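Local coordinates for RND efflux system, outer membrane lipoprotein, NodT family (Burkholderia mallei, PDB 6U94), which probably serves as the outer membrane channel of an RND-type efflux system, as a lipoprotein of the outer membrane factor family, at residues H132-L137 against L451-G456; E280-I285 against Q372-E377. All coordinates share one frame; numbering follows the deposited sequence.

Contact 1. Residues H132-L137 against L451-G456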
loop_
_atom_site.group_PDB
_atom_site.type_symbol
_atom_site.label_atom_id
_atom_site.label_comp_id
_atom_site.label_asym_id
_atom_site.label_seq_id
_atom_site.Cartn_x
_atom_site.Cartn_y
_atom_site.Cartn_z
ATOM N N HIS A 132 -10.885 -6.415 2.515
ATOM C CA HIS A 132 -12.298 -6.766 2.418
ATOM C C HIS A 132 -13.081 -6.251 3.619
ATOM O O HIS A 132 -14.179 -5.706 3.461
ATOM C CB HIS A 132 -12.465 -8.280 2.291
ATOM C CG HIS A 132 -12.022 -8.832 0.972
ATOM N ND1 HIS A 132 -12.586 -8.446 -0.225
ATOM C CD2 HIS A 132 -11.077 -9.752 0.664
ATOM C CE1 HIS A 132 -12.004 -9.099 -1.214
ATOM N NE2 HIS A 132 -11.085 -9.898 -0.702
ATOM N N PHE A 133 -12.533 -6.405 4.830
ATOM C CA PHE A 133 -13.294 -6.002 6.008
ATOM C C PHE A 133 -13.372 -4.486 6.139
ATOM O O PHE A 133 -14.359 -3.966 6.671
ATOM C CB PHE A 133 -12.717 -6.637 7.279
ATOM C CG PHE A 133 -11.281 -6.278 7.566
ATOM C CD1 PHE A 133 -10.965 -5.105 8.233
ATOM C CD2 PHE A 133 -10.253 -7.137 7.211
ATOM C CE1 PHE A 133 -9.650 -4.781 8.514
ATOM C CE2 PHE A 133 -8.936 -6.822 7.492
ATOM C CZ PHE A 133 -8.634 -5.642 8.143
ATOM N N GLU A 134 -12.364 -3.760 5.650
ATOM C CA GLU A 134 -12.476 -2.306 5.611
ATOM C C GLU A 134 -13.576 -1.868 4.654
ATOM O O GLU A 134 -14.360 -0.966 4.970
ATOM C CB GLU A 134 -11.147 -1.678 5.207
ATOM C CG GLU A 134 -10.024 -1.907 6.184
ATOM C CD GLU A 134 -8.703 -1.416 5.636
ATOM O OE1 GLU A 134 -8.258 -0.315 6.025
ATOM O OE2 GLU A 134 -8.123 -2.130 4.792
ATOM N N ILE A 135 -13.645 -2.493 3.476
ATOM C CA ILE A 135 -14.710 -2.175 2.529
ATOM C C ILE A 135 -16.073 -2.495 3.133
ATOM O O ILE A 135 -17.032 -1.728 2.979
ATOM C CB ILE A 135 -14.481 -2.924 1.203
ATOM C CG1 ILE A 135 -13.187 -2.446 0.537
ATOM C CG2 ILE A 135 -15.668 -2.743 0.275
ATOM C CD1 ILE A 135 -12.862 -3.161 -0.757
ATOM N N ASP A 136 -16.180 -3.631 3.829
ATOM C CA ASP A 136 -17.419 -3.975 4.521
ATOM C C ASP A 136 -17.820 -2.882 5.504
ATOM O O ASP A 136 -18.952 -2.389 5.471
ATOM C CB ASP A 136 -17.265 -5.312 5.249
ATOM C CG ASP A 136 -17.281 -6.494 4.306
ATOM O OD1 ASP A 136 -17.925 -6.395 3.241
ATOM O OD2 ASP A 136 -16.655 -7.524 4.633
ATOM N N LEU A 137 -16.892 -2.479 6.373
ATOM C CA LEU A 137 -17.202 -1.503 7.414
ATOM C C LEU A 137 -17.651 -0.173 6.821
ATOM O O LEU A 137 -18.721 0.343 7.162
ATOM C CB LEU A 137 -15.987 -1.304 8.320
ATOM C CG LEU A 137 -16.190 -0.285 9.444
ATOM C CD1 LEU A 137 -15.803 -0.879 10.792
ATOM C CD2 LEU A 137 -15.412 0.997 9.170
ATOM N N LEU A 451 -0.662 -5.421 3.443
ATOM C CA LEU A 451 -0.525 -6.764 3.991
ATOM C C LEU A 451 -0.603 -6.761 5.513
ATOM O O LEU A 451 -1.104 -7.723 6.110
ATOM C CB LEU A 451 0.786 -7.391 3.523
ATOM C CG LEU A 451 1.062 -8.823 3.992
ATOM C CD1 LEU A 451 -0.058 -9.768 3.567
ATOM C CD2 LEU A 451 2.408 -9.301 3.473
ATOM N N TYR A 452 -0.115 -5.697 6.160
ATOM C CA TYR A 452 -0.301 -5.564 7.601
ATOM C C TYR A 452 -1.779 -5.606 7.976
ATOM O O TYR A 452 -2.137 -6.137 9.034
ATOM C CB TYR A 452 0.334 -4.264 8.100
ATOM C CG TYR A 452 -0.166 -3.838 9.466
ATOM C CD1 TYR A 452 -1.229 -2.951 9.597
ATOM C CD2 TYR A 452 0.424 -4.326 10.625
ATOM C CE1 TYR A 452 -1.694 -2.567 10.846
ATOM C CE2 TYR A 452 -0.030 -3.947 11.875
ATOM C CZ TYR A 452 -1.090 -3.067 11.981
ATOM O OH TYR A 452 -1.547 -2.681 13.221
ATOM N N LYS A 453 -2.644 -5.045 7.131
ATOM C CA LYS A 453 -4.079 -5.055 7.395
ATOM C C LYS A 453 -4.695 -6.418 7.104
ATOM O O LYS A 453 -5.451 -6.953 7.925
ATOM C CB LYS A 453 -4.768 -3.976 6.562
ATOM C CG LYS A 453 -4.318 -2.571 6.893
ATOM C CD LYS A 453 -5.315 -1.560 6.367
ATOM C CE LYS A 453 -5.114 -1.302 4.883
ATOM N NZ LYS A 453 -6.025 -0.227 4.394
ATOM N N ALA A 454 -4.380 -6.996 5.942
ATOM C CA ALA A 454 -4.981 -8.265 5.540
ATOM C C ALA A 454 -4.660 -9.395 6.509
ATOM O O ALA A 454 -5.393 -10.389 6.547
ATOM C CB ALA A 454 -4.524 -8.640 4.126
ATOM N N LEU A 455 -3.581 -9.273 7.284
ATOM C CA LEU A 455 -3.259 -10.255 8.311
ATOM C C LEU A 455 -4.114 -10.099 9.559
ATOM O O LEU A 455 -4.040 -10.952 10.451
ATOM C CB LEU A 455 -1.784 -10.155 8.709
ATOM C CG LEU A 455 -0.703 -10.496 7.683
ATOM C CD1 LEU A 455 0.674 -10.204 8.268
ATOM C CD2 LEU A 455 -0.803 -11.948 7.251
ATOM N N GLY A 456 -4.916 -9.043 9.644
ATOM C CA GLY A 456 -5.649 -8.742 10.850
ATOM C C GLY A 456 -4.919 -7.848 11.823
ATOM O O GLY A 456 -5.367 -7.712 12.967
#

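Contact 2. Residues E280-I285 against Q372-E377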
loop_
_atom_site.group_PDB
_atom_site.type_symbol
_atom_site.label_atom_id
_atom_site.label_comp_id
_atom_site.label_asym_id
_atom_site.label_seq_id
_atom_site.Cartn_x
_atom_site.Cartn_y
_atom_site.Cartn_z
ATOM N N GLU A 280 -7.320 -15.041 12.410
ATOM C CA GLU A 280 -8.446 -15.045 13.337
ATOM C C GLU A 280 -8.755 -13.644 13.849
ATOM O O GLU A 280 -9.891 -13.372 14.252
ATOM C CB GLU A 280 -8.163 -15.985 14.510
ATOM C CG GLU A 280 -8.076 -17.455 14.137
ATOM C CD GLU A 280 -7.424 -18.295 15.217
ATOM O OE1 GLU A 280 -7.042 -17.730 16.265
ATOM O OE2 GLU A 280 -7.290 -19.519 15.019
ATOM N N ARG A 281 -7.765 -12.747 13.842
ATOM C CA ARG A 281 -7.941 -11.373 14.301
ATOM C C ARG A 281 -8.477 -10.443 13.221
ATOM O O ARG A 281 -8.681 -9.257 13.495
ATOM C CB ARG A 281 -6.619 -10.808 14.825
ATOM C CG ARG A 281 -5.880 -11.702 15.796
ATOM C CD ARG A 281 -4.430 -11.270 15.827
ATOM N NE ARG A 281 -3.913 -11.130 14.466
ATOM C CZ ARG A 281 -2.834 -10.425 14.137
ATOM N NH1 ARG A 281 -2.145 -9.782 15.070
ATOM N NH2 ARG A 281 -2.448 -10.357 12.869
ATOM N N ARG A 282 -8.694 -10.936 12.007
ATOM C CA ARG A 282 -9.310 -10.107 10.981
ATOM C C ARG A 282 -10.727 -9.734 11.408
ATOM O O ARG A 282 -11.483 -10.605 11.861
ATOM C CB ARG A 282 -9.345 -10.833 9.641
ATOM C CG ARG A 282 -8.011 -10.884 8.884
ATOM C CD ARG A 282 -8.173 -11.664 7.596
ATOM N NE ARG A 282 -9.247 -11.126 6.764
ATOM C CZ ARG A 282 -9.058 -10.501 5.604
ATOM N NH1 ARG A 282 -7.828 -10.346 5.117
ATOM N NH2 ARG A 282 -10.100 -10.039 4.921
ATOM N N PRO A 283 -11.114 -8.461 11.306
ATOM C CA PRO A 283 -12.480 -8.086 11.701
ATOM C C PRO A 283 -13.579 -8.836 10.958
ATOM O O PRO A 283 -14.654 -9.042 11.532
ATOM C CB PRO A 283 -12.518 -6.581 11.409
ATOM C CG PRO A 283 -11.103 -6.153 11.618
ATOM C CD PRO A 283 -10.268 -7.278 11.073
ATOM N N ASP A 284 -13.356 -9.264 9.711
ATOM C CA ASP A 284 -14.407 -9.996 9.013
ATOM C C ASP A 284 -14.477 -11.458 9.432
ATOM O O ASP A 284 -15.534 -12.083 9.278
ATOM C CB ASP A 284 -14.239 -9.888 7.492
ATOM C CG ASP A 284 -12.833 -10.245 7.005
ATOM O OD1 ASP A 284 -11.929 -10.504 7.826
ATOM O OD2 ASP A 284 -12.640 -10.262 5.772
ATOM N N ILE A 285 -13.394 -12.010 9.977
ATOM C CA ILE A 285 -13.466 -13.367 10.504
ATOM C C ILE A 285 -13.995 -13.367 11.937
ATOM O O ILE A 285 -14.714 -14.288 12.337
ATOM C CB ILE A 285 -12.096 -14.062 10.392
ATOM C CG1 ILE A 285 -11.724 -14.250 8.919
ATOM C CG2 ILE A 285 -12.099 -15.413 11.113
ATOM C CD1 ILE A 285 -10.487 -15.085 8.706
ATOM N N GLN A 372 -11.805 -18.067 2.607
ATOM C CA GLN A 372 -11.145 -18.173 1.308
ATOM C C GLN A 372 -10.758 -16.798 0.779
ATOM O O GLN A 372 -9.660 -16.621 0.238
ATOM C CB GLN A 372 -12.039 -18.894 0.301
ATOM C CG GLN A 372 -11.349 -19.105 -1.046
ATOM C CD GLN A 372 -12.255 -19.707 -2.099
ATOM O OE1 GLN A 372 -13.448 -19.911 -1.869
ATOM N NE2 GLN A 372 -11.691 -19.995 -3.269
ATOM N N ASP A 373 -11.645 -15.810 0.933
ATOM C CA ASP A 373 -11.321 -14.455 0.498
ATOM C C ASP A 373 -10.182 -13.867 1.320
ATOM O O ASP A 373 -9.351 -13.122 0.791
ATOM C CB ASP A 373 -12.557 -13.560 0.584
ATOM C CG ASP A 373 -13.560 -13.846 -0.512
ATOM O OD1 ASP A 373 -13.291 -14.735 -1.344
ATOM O OD2 ASP A 373 -14.619 -13.182 -0.543
ATOM N N ALA A 374 -10.122 -14.193 2.612
ATOM C CA ALA A 374 -9.048 -13.675 3.452
ATOM C C ALA A 374 -7.693 -14.221 3.014
ATOM O O ALA A 374 -6.719 -13.468 2.894
ATOM C CB ALA A 374 -9.314 -14.011 4.918
ATOM N N PHE A 375 -7.609 -15.536 2.786
ATOM C CA PHE A 375 -6.358 -16.136 2.335
ATOM C C PHE A 375 -5.978 -15.628 0.952
ATOM O O PHE A 375 -4.822 -15.265 0.711
ATOM C CB PHE A 375 -6.473 -17.661 2.331
ATOM C CG PHE A 375 -6.220 -18.291 3.668
ATOM C CD1 PHE A 375 -7.208 -18.293 4.648
ATOM C CD2 PHE A 375 -5.002 -18.889 3.948
ATOM C CE1 PHE A 375 -6.978 -18.878 5.884
ATOM C CE2 PHE A 375 -4.763 -19.475 5.175
ATOM C CZ PHE A 375 -5.758 -19.468 6.149
ATOM N N ARG A 376 -6.943 -15.600 0.029
ATOM C CA ARG A 376 -6.679 -15.093 -1.311
ATOM C C ARG A 376 -6.180 -13.656 -1.264
ATOM O O ARG A 376 -5.255 -13.285 -1.996
ATOM C CB ARG A 376 -7.941 -15.199 -2.169
ATOM C CG ARG A 376 -7.753 -14.757 -3.619
ATOM C CD ARG A 376 -9.022 -14.981 -4.430
ATOM N NE ARG A 376 -9.452 -16.377 -4.397
ATOM C CZ ARG A 376 -8.972 -17.323 -5.199
ATOM N NH1 ARG A 376 -8.040 -17.025 -6.096
ATOM N NH2 ARG A 376 -9.419 -18.569 -5.104
ATOM N N GLU A 377 -6.774 -12.837 -0.394
ATOM C CA GLU A 377 -6.329 -11.455 -0.244
ATOM C C GLU A 377 -4.890 -11.387 0.254
ATOM O O GLU A 377 -4.119 -10.516 -0.165
ATOM C CB GLU A 377 -7.263 -10.724 0.714
ATOM C CG GLU A 377 -6.983 -9.256 0.894
ATOM C CD GLU A 377 -8.054 -8.577 1.731
ATOM O OE1 GLU A 377 -8.297 -9.012 2.880
ATOM O OE2 GLU A 377 -8.671 -7.621 1.226
#

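Contact 1. Residues H132-L137 against L451-G456
Glu-134 and Lys-453 form a buried salt bridge between the first turn of helix 132-142 and the last turn of helix 421-454. Lys-453 NZ lies 2.8 Å from Glu-134 OE1. It comes in on the syn lone pair, the one turned toward OE2. A second, weak bond runs from Lys-453 NZ to Glu-134 OE2 at 2.9 Å. The ammonium group therefore sits before both oxygens. The two side chains cross at about a right angle. The lysine chain bends at chi3 (-81°), which turns its end across the carboxylate, so that Lys-453 CE passes 3.1 Å from Glu-134 OE2. Both charged groups have further partners. Glu-134 OE2 accepts a hydrogen bond from the backbone N of Thr-131, and OE1 is hydrogen-bonded to Ser-165 OG, while Lys-453 NZ also donates to the carbonyl O of Gly-129. These bonds should fix the rotation of the carboxylate and help offset the cost of burying the charges.

The aromatic part of the contact is made by Phe-133. Its CG is tucked between the two backbone arms (chi1 60°), and the ring extends toward the end of the other helix. The ring edge meets a carbonyl oxygen in the ring plane, with Phe-133 CZ 3.4 Å from Lys-453 O.

That same oxygen takes part in the backbone bonding of the helix end. Gly-456 N donates to Lys-453 O at 2.8 Å. Gly-456 has positive phi (90°), and helix 421-454 finishes in a Schellman motif. The arrangement thus joins a helix start to a Schellman-terminated helix end within the long-helix bundle of an outer membrane factor.

Contact 2. Residues E280-I285 against Q372-E377
Arg-282 packs on Ala-374 and joins Glu-377 of helix 362-415 in a salt-bridge network with Asp-284. Arg-282 is the N-cap residue of helix 283-294, so the network ties the start of that helix to a long helix of the efflux-protein fold. Asp-284 takes one edge of the guanidinium, side-on, through NE and NH2. Arg-282 NH2 donates to Asp-284 OD2 at 2.7 Å in an almost straight bond (175°).

Ala-374 comes first along 372-377. Its methyl group lies over one face of the guanidinium, nearer the NE side than the middle, with Ala-374 CB 3.4 Å from Arg-282 NE. Ile-285 CD1 touches the same CB at 4.1 Å, adding a small apolar contact beside the charges.

One turn later comes Glu-377. Its CG is anti to the backbone N (chi1 -176°), and the extended chain brings the carboxylate to another guanidinium edge. The two planes are 39° apart. Glu-377 OE2 takes a weak hydrogen bond from the backbone N of His-132. Arg-282 NH1 also donates to Ala-454 O. Arg-282 grips Glu-377 end-on, with both bonds falling on one oxygen: Glu-377 OE1 is 2.6 Å from Arg-282 NH1, the straighter bond, and 2.9 Å from Arg-282 NH2.

How the contacts relate
Both contacts are buried, and their centres lie about 8 Å apart. Those centres are about 12 Å and 17 Å from that of the chain, respectively. They hold different helices: contact 1 pairs 132-142 with 421-454, and contact 2 pairs 283-294 with 362-415. The last of these helices precedes 421-454 in the chain. Each contact centres on an ion pair, but contact 1 uses a lysine and adds a ring edge, whereas contact 2 uses an arginine with two acid partners and a methyl over its face. Hydrogen bonds join them: Arg-282 NH1 to Ala-454 O and Arg-281 NH2 to Leu-455 O. Phe-133 packs against Pro-283. Together they link four helices at the end of helix 421-454.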